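Local coordinates for protein piwi (Drosophila melanogaster, PDB 6KR6) that binds piRNAs and represses transposable elements through the piRNA pathway, as an Argonaute-family protein of the Piwi subfamily, at residues 83-88 with 117-122; 399-404 with 715-720; 507-512 with 534-539. All blocks are in the same frame, centred on the assembly; numbering follows the deposited sequence.

Interaction 1 of 3, residues 83-88 with 117-122. With ZN (zinc ion), chain L.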
# COMPACT_ATOMS: atom_id res chain seq x y z
N HIS A 83 20.86 -12.33 -29.29
CA HIS A 83 21.75 -11.30 -28.77
C HIS A 83 23.11 -11.43 -29.43
O HIS A 83 23.70 -12.52 -29.44
CB HIS A 83 21.88 -11.41 -27.25
CG HIS A 83 22.88 -10.46 -26.66
ND1 HIS A 83 23.00 -9.15 -27.08
CD2 HIS A 83 23.81 -10.63 -25.69
CE1 HIS A 83 23.95 -8.55 -26.38
NE2 HIS A 83 24.46 -9.43 -25.53
N TYR A 84 23.60 -10.31 -29.97
CA TYR A 84 24.90 -10.19 -30.59
C TYR A 84 25.70 -9.07 -29.91
O TYR A 84 25.13 -8.16 -29.30
CB TYR A 84 24.80 -9.86 -32.09
CG TYR A 84 23.91 -10.74 -32.92
CD1 TYR A 84 24.44 -11.74 -33.73
CD2 TYR A 84 22.53 -10.57 -32.92
CE1 TYR A 84 23.63 -12.54 -34.51
CE2 TYR A 84 21.71 -11.36 -33.69
CZ TYR A 84 22.26 -12.35 -34.48
OH TYR A 84 21.45 -13.15 -35.25
N HIS A 85 27.02 -9.16 -30.05
CA HIS A 85 27.92 -8.06 -29.71
C HIS A 85 28.50 -7.50 -31.01
O HIS A 85 28.98 -8.26 -31.86
CB HIS A 85 29.04 -8.53 -28.78
CG HIS A 85 28.64 -8.61 -27.34
ND1 HIS A 85 29.11 -9.58 -26.48
CD2 HIS A 85 27.81 -7.82 -26.60
CE1 HIS A 85 28.58 -9.39 -25.28
NE2 HIS A 85 27.79 -8.34 -25.33
N VAL A 86 28.45 -6.18 -31.15
CA VAL A 86 28.72 -5.51 -32.42
C VAL A 86 29.98 -4.67 -32.28
O VAL A 86 30.20 -4.03 -31.25
CB VAL A 86 27.52 -4.65 -32.84
CG1 VAL A 86 27.77 -4.00 -34.19
CG2 VAL A 86 26.25 -5.48 -32.88
N GLU A 87 30.81 -4.68 -33.32
CA GLU A 87 32.02 -3.87 -33.36
C GLU A 87 32.31 -3.48 -34.80
O GLU A 87 31.93 -4.19 -35.74
CB GLU A 87 33.21 -4.62 -32.73
CG GLU A 87 34.50 -3.80 -32.61
CD GLU A 87 34.41 -2.68 -31.59
OE1 GLU A 87 33.35 -2.49 -30.96
OE2 GLU A 87 35.43 -1.98 -31.40
N PHE A 88 32.99 -2.35 -34.97
CA PHE A 88 33.24 -1.76 -36.27
C PHE A 88 34.74 -1.74 -36.55
O PHE A 88 35.54 -1.44 -35.67
CB PHE A 88 32.68 -0.34 -36.34
CG PHE A 88 31.24 -0.24 -35.94
CD1 PHE A 88 30.24 -0.28 -36.90
CD2 PHE A 88 30.89 -0.11 -34.61
CE1 PHE A 88 28.91 -0.20 -36.53
CE2 PHE A 88 29.56 -0.03 -34.24
CZ PHE A 88 28.57 -0.07 -35.20
N GLY A 117 24.94 0.51 -29.14
CA GLY A 117 26.30 0.77 -29.57
C GLY A 117 27.24 -0.40 -29.38
O GLY A 117 28.35 -0.37 -29.92
N LEU A 118 26.82 -1.42 -28.63
CA LEU A 118 27.63 -2.61 -28.42
C LEU A 118 26.72 -3.84 -28.36
O LEU A 118 26.86 -4.76 -29.17
CB LEU A 118 28.46 -2.49 -27.14
CG LEU A 118 29.86 -3.11 -27.15
CD1 LEU A 118 29.79 -4.63 -27.23
CD2 LEU A 118 30.68 -2.55 -28.31
N GLN A 119 25.79 -3.86 -27.41
CA GLN A 119 24.83 -4.94 -27.32
C GLN A 119 23.73 -4.75 -28.35
O GLN A 119 23.25 -3.63 -28.57
CB GLN A 119 24.21 -5.00 -25.92
CG GLN A 119 25.20 -4.78 -24.78
CD GLN A 119 26.01 -6.01 -24.42
OE1 GLN A 119 25.72 -7.13 -24.86
NE2 GLN A 119 27.04 -5.82 -23.59
N LEU A 120 23.34 -5.85 -28.99
CA LEU A 120 22.31 -5.86 -30.02
C LEU A 120 21.33 -6.99 -29.74
O LEU A 120 21.74 -8.14 -29.55
CB LEU A 120 22.92 -6.03 -31.41
CG LEU A 120 21.98 -6.44 -32.55
CD1 LEU A 120 21.08 -5.29 -32.96
CD2 LEU A 120 22.78 -6.96 -33.74
N PHE A 121 20.04 -6.66 -29.71
CA PHE A 121 18.97 -7.64 -29.55
C PHE A 121 18.06 -7.56 -30.76
O PHE A 121 17.54 -6.48 -31.07
CB PHE A 121 18.17 -7.40 -28.27
CG PHE A 121 19.00 -7.43 -27.02
CD1 PHE A 121 19.46 -8.64 -26.51
CD2 PHE A 121 19.31 -6.27 -26.34
CE1 PHE A 121 20.23 -8.67 -25.36
CE2 PHE A 121 20.07 -6.29 -25.19
CZ PHE A 121 20.53 -7.50 -24.70
N THR A 122 17.88 -8.68 -31.45
CA THR A 122 17.02 -8.70 -32.62
C THR A 122 16.37 -10.07 -32.74
O THR A 122 16.65 -10.98 -31.95
CB THR A 122 17.79 -8.34 -33.89
OG1 THR A 122 16.90 -8.36 -35.01
CG2 THR A 122 18.92 -9.33 -34.13
ZN ZN L . 26.14 -9.11 -24.43
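The carbonyl O of Leu120 is gripped by two donors of the opposing strand, the backbone N of Tyr84 at 2.9 Å and the ring ND1 of His83 at 3.0 Å. The backbone donor lies in the carbonyl plane, whereas ND1 sits above it. That second bond fixes the rotation of the His83 ring and leaves NE2 to bind zinc at 2.0 Å. With CG of His83 opposite its backbone N (chi1 175°) and CG of His85 beside its own backbone N (chi1 -81°), the two rings converge on one ion. His85 NE2 is also 2.0 Å from the zinc, and Gln119 OE1 binds it at 2.1 Å, although the exact placement of the Gln119 amide is doubtful. CE1 of Phe121 lies over one face of His83, offset toward its rim; the two rings are near parallel but barely overlap. On the face bearing Tyr84 and Leu120, Leu120 CD2 runs alongside Tyr84, 3.7 Å from Tyr84 CD2, and Leu120 CB meets Val86 CG2. Tyr84 OH bonds beyond the pair to Arg124 O and Phe126 N. These are neighbouring antiparallel strands of the N-terminal domain sheet, bearing a zinc site built from alternate residues of one strand and a glutamine of the next.

Interaction 2 of 3, residues 399-404 with 715-720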
# COMPACT_ATOMS: atom_id res chain seq x y z
N GLU A 399 -8.50 -14.78 -18.86
CA GLU A 399 -9.24 -15.17 -17.66
C GLU A 399 -8.47 -16.25 -16.91
O GLU A 399 -7.77 -17.07 -17.51
CB GLU A 399 -10.65 -15.66 -18.01
CG GLU A 399 -10.70 -16.88 -18.91
CD GLU A 399 -12.12 -17.29 -19.24
OE1 GLU A 399 -13.02 -16.43 -19.13
OE2 GLU A 399 -12.33 -18.46 -19.60
N VAL A 400 -8.60 -16.23 -15.59
CA VAL A 400 -7.80 -17.08 -14.71
C VAL A 400 -8.69 -18.08 -14.00
O VAL A 400 -9.87 -17.83 -13.73
CB VAL A 400 -7.00 -16.24 -13.69
CG1 VAL A 400 -6.06 -17.13 -12.88
CG2 VAL A 400 -6.20 -15.19 -14.40
N GLN A 401 -8.12 -19.25 -13.71
CA GLN A 401 -8.74 -20.22 -12.82
C GLN A 401 -8.45 -19.84 -11.37
O GLN A 401 -7.32 -19.48 -11.02
CB GLN A 401 -8.22 -21.63 -13.12
CG GLN A 401 -6.72 -21.85 -12.88
CD GLN A 401 -5.83 -21.24 -13.95
OE1 GLN A 401 -6.12 -20.17 -14.49
NE2 GLN A 401 -4.73 -21.92 -14.27
N GLY A 402 -9.49 -19.90 -10.53
CA GLY A 402 -9.34 -19.60 -9.12
C GLY A 402 -10.30 -20.45 -8.32
O GLY A 402 -11.03 -21.27 -8.87
N ARG A 403 -10.30 -20.24 -7.01
CA ARG A 403 -11.19 -20.98 -6.12
C ARG A 403 -11.69 -20.05 -5.03
O ARG A 403 -11.00 -19.12 -4.60
CB ARG A 403 -10.49 -22.21 -5.52
CG ARG A 403 -10.26 -22.15 -4.02
CD ARG A 403 -9.57 -23.40 -3.52
NE ARG A 403 -8.13 -23.38 -3.77
CZ ARG A 403 -7.23 -23.05 -2.86
NH1 ARG A 403 -7.61 -22.72 -1.63
NH2 ARG A 403 -5.94 -23.05 -3.16
N ILE A 404 -12.92 -20.32 -4.58
CA ILE A 404 -13.57 -19.55 -3.53
C ILE A 404 -13.58 -20.41 -2.27
O ILE A 404 -14.07 -21.55 -2.29
CB ILE A 404 -14.99 -19.13 -3.93
CG1 ILE A 404 -14.98 -18.47 -5.31
CG2 ILE A 404 -15.59 -18.19 -2.90
CD1 ILE A 404 -16.35 -18.04 -5.79
N ASP A 715 -4.11 -18.41 -7.40
CA ASP A 715 -2.80 -18.92 -7.00
C ASP A 715 -1.99 -19.32 -8.23
O ASP A 715 -2.36 -20.25 -8.96
CB ASP A 715 -2.93 -20.10 -6.02
CG ASP A 715 -3.65 -21.30 -6.61
OD1 ASP A 715 -4.66 -21.10 -7.31
OD2 ASP A 715 -3.19 -22.43 -6.38
N ASP A 716 -0.89 -18.60 -8.46
CA ASP A 716 0.18 -19.00 -9.38
C ASP A 716 -0.29 -19.10 -10.83
O ASP A 716 -0.12 -20.12 -11.50
CB ASP A 716 0.81 -20.32 -8.92
CG ASP A 716 1.73 -20.13 -7.72
OD1 ASP A 716 2.55 -19.19 -7.74
OD2 ASP A 716 1.63 -20.92 -6.76
N VAL A 717 -0.88 -18.01 -11.32
CA VAL A 717 -1.15 -17.85 -12.75
C VAL A 717 -0.76 -16.43 -13.15
O VAL A 717 0.11 -16.23 -14.01
CB VAL A 717 -2.61 -18.14 -13.12
CG1 VAL A 717 -2.81 -17.99 -14.62
CG2 VAL A 717 -3.02 -19.54 -12.67
N ILE A 718 -1.41 -15.43 -12.55
CA ILE A 718 -1.01 -14.04 -12.74
C ILE A 718 -0.00 -13.58 -11.70
O ILE A 718 0.44 -12.42 -11.74
CB ILE A 718 -2.21 -13.07 -12.69
CG1 ILE A 718 -3.50 -13.82 -12.39
CG2 ILE A 718 -2.30 -12.28 -13.99
CD1 ILE A 718 -4.63 -12.92 -11.96
N THR A 719 0.37 -14.45 -10.76
CA THR A 719 1.33 -14.08 -9.73
C THR A 719 2.74 -14.06 -10.30
O THR A 719 3.00 -14.50 -11.43
CB THR A 719 1.24 -15.05 -8.56
OG1 THR A 719 0.13 -15.93 -8.76
CG2 THR A 719 1.02 -14.28 -7.27
N LEU A 720 3.67 -13.54 -9.51
CA LEU A 720 5.06 -13.49 -9.94
C LEU A 720 5.64 -14.91 -9.97
O LEU A 720 5.33 -15.73 -9.10
CB LEU A 720 5.88 -12.60 -9.02
CG LEU A 720 5.91 -11.10 -9.33
CD1 LEU A 720 6.51 -10.85 -10.70
CD2 LEU A 720 4.52 -10.47 -9.24
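Strand 399-404 runs past an irregular loop, 715-720, and the backbones come closest at Val400 and Val717, whose CA atoms are 7.0 Å apart, too far for strand pairing. Side chains bridge the gap. Val400 and Val717 point at each other tip to tip, CG1 of Val400 resting 3.6 Å from CB of Val717. The other branch, CG2 of Val400, meets CG1 of Ile718 at 3.6 Å and lies near its CD1 as well. Val400 can serve both partners because CG1 stands opposite its backbone N (chi1 -174°) while CG2 is beside that N. Strand 392-405 pairs antiparallel with both 61-68 and 712-714, and the loop is the connection that carries 712-714 round to its antiparallel neighbour 725-729, within the Piwi domain. The loop thus leaves the strand that pairs with 392-405 and keeps side-chain contact with 392-405, and Val714 also touches Val400. Gln401, bent at chi2 (-75°), lays its amide across Val717, with NE2 of Gln401 3.3 Å from CG2 of Val717, a van der Waals contact. Farther along, the Arg403 guanidinium turns an edge toward Asp715: NH2 of Arg403 is 4.3 Å from OD2 of Asp715, beyond a salt bridge, and its hydrogen bond goes instead to Gln758 OE1. Inside the loop, OG1 of Thr719 accepts weak bonds from the backbone N atoms of Asp716 and Val717.

Interaction 3 of 3, residues 507-512 with 534-539. With nucleotides of chain B.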
# COMPACT_ATOMS: atom_id res chain seq x y z
N LEU A 507 -15.54 6.47 29.69
CA LEU A 507 -16.22 6.92 28.49
C LEU A 507 -16.38 8.44 28.55
O LEU A 507 -16.81 8.97 29.57
CB LEU A 507 -17.58 6.24 28.33
CG LEU A 507 -18.23 6.28 26.95
CD1 LEU A 507 -19.15 5.08 26.78
CD2 LEU A 507 -19.01 7.57 26.72
N CYS A 508 -16.03 9.11 27.46
CA CYS A 508 -16.06 10.57 27.39
C CYS A 508 -16.95 11.00 26.24
O CYS A 508 -16.67 10.68 25.08
CB CYS A 508 -14.65 11.14 27.23
SG CYS A 508 -13.58 10.91 28.67
N LEU A 509 -18.01 11.74 26.56
CA LEU A 509 -18.91 12.29 25.55
C LEU A 509 -18.36 13.64 25.10
O LEU A 509 -18.14 14.54 25.92
CB LEU A 509 -20.32 12.44 26.12
CG LEU A 509 -21.46 12.58 25.11
CD1 LEU A 509 -21.52 11.37 24.20
CD2 LEU A 509 -22.79 12.78 25.83
N VAL A 510 -18.14 13.79 23.79
CA VAL A 510 -17.52 14.99 23.25
C VAL A 510 -18.54 15.76 22.42
O VAL A 510 -19.51 15.17 21.94
CB VAL A 510 -16.27 14.66 22.42
CG1 VAL A 510 -15.31 13.80 23.23
CG2 VAL A 510 -16.66 13.96 21.13
N PRO A 511 -18.36 17.07 22.23
CA PRO A 511 -19.33 17.83 21.43
C PRO A 511 -19.16 17.65 19.93
O PRO A 511 -20.15 17.55 19.20
CB PRO A 511 -19.08 19.29 21.84
CG PRO A 511 -18.26 19.22 23.09
CD PRO A 511 -17.45 17.96 22.97
N ASN A 512 -17.92 17.60 19.45
CA ASN A 512 -17.67 17.66 18.01
C ASN A 512 -16.51 16.74 17.65
O ASN A 512 -16.01 15.97 18.48
CB ASN A 512 -17.41 19.11 17.57
CG ASN A 512 -16.25 19.75 18.31
OD1 ASN A 512 -15.59 19.11 19.13
ND2 ASN A 512 -15.99 21.01 18.01
N GLN A 534 -13.05 5.35 26.10
CA GLN A 534 -13.97 5.31 24.97
C GLN A 534 -14.49 6.71 24.70
O GLN A 534 -14.91 7.40 25.63
CB GLN A 534 -15.13 4.34 25.23
CG GLN A 534 -16.17 4.33 24.13
CD GLN A 534 -15.58 3.98 22.78
OE1 GLN A 534 -14.92 2.96 22.63
NE2 GLN A 534 -15.82 4.84 21.79
N VAL A 535 -14.48 7.12 23.43
CA VAL A 535 -14.92 8.44 23.02
C VAL A 535 -16.14 8.28 22.12
O VAL A 535 -16.16 7.42 21.23
CB VAL A 535 -13.80 9.21 22.30
CG1 VAL A 535 -14.30 10.56 21.81
CG2 VAL A 535 -12.60 9.39 23.22
N VAL A 536 -17.16 9.11 22.36
CA VAL A 536 -18.40 9.09 21.58
C VAL A 536 -18.69 10.51 21.12
O VAL A 536 -18.85 11.41 21.95
CB VAL A 536 -19.58 8.54 22.40
CG1 VAL A 536 -20.86 8.63 21.59
CG2 VAL A 536 -19.31 7.10 22.81
N THR A 537 -18.75 10.71 19.80
CA THR A 537 -19.09 12.01 19.25
C THR A 537 -20.55 12.33 19.55
O THR A 537 -21.40 11.44 19.57
CB THR A 537 -18.83 12.04 17.75
OG1 THR A 537 -17.51 11.54 17.48
CG2 THR A 537 -18.93 13.46 17.21
N LEU A 538 -20.84 13.62 19.78
CA LEU A 538 -22.19 14.02 20.14
C LEU A 538 -23.19 13.65 19.06
O LEU A 538 -24.33 13.27 19.36
CB LEU A 538 -22.24 15.52 20.43
CG LEU A 538 -23.58 16.06 20.92
CD1 LEU A 538 -23.97 15.39 22.22
CD2 LEU A 538 -23.52 17.57 21.08
N LYS A 539 -22.79 13.76 17.79
CA LYS A 539 -23.67 13.39 16.69
C LYS A 539 -24.10 11.93 16.76
O LYS A 539 -25.15 11.57 16.21
CB LYS A 539 -22.98 13.66 15.35
OP3 U B 1 -13.38 4.49 20.51
P U B 1 -12.33 5.52 20.43
OP1 U B 1 -11.77 5.70 21.79
OP2 U B 1 -11.42 5.15 19.33
O5' U B 1 -13.02 6.90 20.03
C5' U B 1 -13.55 7.11 18.73
C4' U B 1 -14.46 8.31 18.68
O4' U B 1 -13.67 9.53 18.67
C3' U B 1 -15.38 8.39 17.46
O3' U B 1 -16.65 8.91 17.85
C2' U B 1 -14.67 9.38 16.55
O2' U B 1 -15.52 10.07 15.65
C1' U B 1 -14.05 10.34 17.57
N1 U B 1 -12.86 11.04 17.07
C2 U B 1 -12.70 12.37 17.43
O2 U B 1 -13.49 12.95 18.16
N3 U B 1 -11.58 12.98 16.93
C4 U B 1 -10.62 12.42 16.11
O4 U B 1 -9.67 13.10 15.74
C5 U B 1 -10.86 11.05 15.77
C6 U B 1 -11.95 10.42 16.25
P A B 2 -17.99 8.41 17.13
OP1 A B 2 -17.86 8.74 15.69
OP2 A B 2 -19.16 8.90 17.91
O5' A B 2 -17.95 6.83 17.27
C5' A B 2 -17.84 6.18 18.53
C4' A B 2 -18.04 4.70 18.37
O4' A B 2 -19.44 4.44 18.13
C3' A B 2 -17.31 4.08 17.18
O3' A B 2 -15.99 3.67 17.50
C2' A B 2 -18.22 2.92 16.77
O2' A B 2 -17.96 1.78 17.58
C1' A B 2 -19.60 3.46 17.13
N9 A B 2 -20.30 4.09 15.99
C8 A B 2 -20.63 5.42 15.88
N7 A B 2 -21.27 5.72 14.78
C5 A B 2 -21.38 4.50 14.12
C6 A B 2 -21.97 4.15 12.90
N6 A B 2 -22.57 5.02 12.08
N1 A B 2 -21.91 2.85 12.53
C2 A B 2 -21.31 1.98 13.35
N3 A B 2 -20.72 2.19 14.52
C4 A B 2 -20.80 3.49 14.86
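Leu507 and Gln534 lie side by side and point the same way, CG against CG at 4.0 Å, on one face of two parallel strands. Val536 follows on that face: its CG2 crosses the end of Leu507 at CD2, and its CG1 is 3.8 Å from CD1 of Leu509. Helix 454-471 packs over the two leucines. On the other face Val510 and Val535 meet at about a right angle, CG1 to CG1 at 3.7 Å. Between the faces the backbones are tied by Cys508 N to Gln534 O (2.7 Å), Val536 N to Cys508 O and Val510 N to Val536 O. Strand 533-537 is an outer strand of its sheet, and its far edge takes the RNA of chain B. There Thr537 N donates to OP2 of A2 at 2.6 Å and Thr537 OG1 to O3' of U1 at 2.8 Å, while Val535 N makes a weak bond to OP1 of U1. Val535 lays CG1 3.4 Å from O4' of the U1 sugar. Gln534 leaves the leucine by a bend at chi2 (57°), which brings NE2 2.8 Å from OP3 of U1 in a weak bond, with a second weak one to Val535 O. With an alanine here, OP3 would probably lose that amide donor and Leu507 the CG contact beside it. Gln534 also touches Gln556, which binds a zinc ion together with Leu810. Strand 506-510, helix 515-528 and strand 533-537 form a beta-alpha-beta unit, consistent with the Rossmann-like MID module that anchors the guide 5' end in Argonautes. The chemistry is divided: apolar branches and backbone bonds join the strands, while Thr537 makes the sound bonds to phosphate and ribose and Val535 N and Gln534 add weak ones, so this part of the grip probably does not depend on the base.

Overall arrangement
The three contacts are spread through the chain and none touches another; interactions 1 and 3 lie on opposite sides of its centre, about 71 Å apart between centres. Interaction 3 is the most buried, and its sequence lies between the two segments of interaction 2. Both interactions 1 and 3 join neighbouring strands by backbone hydrogen bonds, antiparallel in the first and parallel in the third, and each adds a ligand: a zinc ion in interaction 1, whose nearest atom is about 43 Å from the nucleic acid, and the RNA itself in interaction 3. Interaction 2, nearest the centre of the chain and partly buried, instead sets a loop against a strand mainly through apolar side chains, with no backbone pairing between the segments.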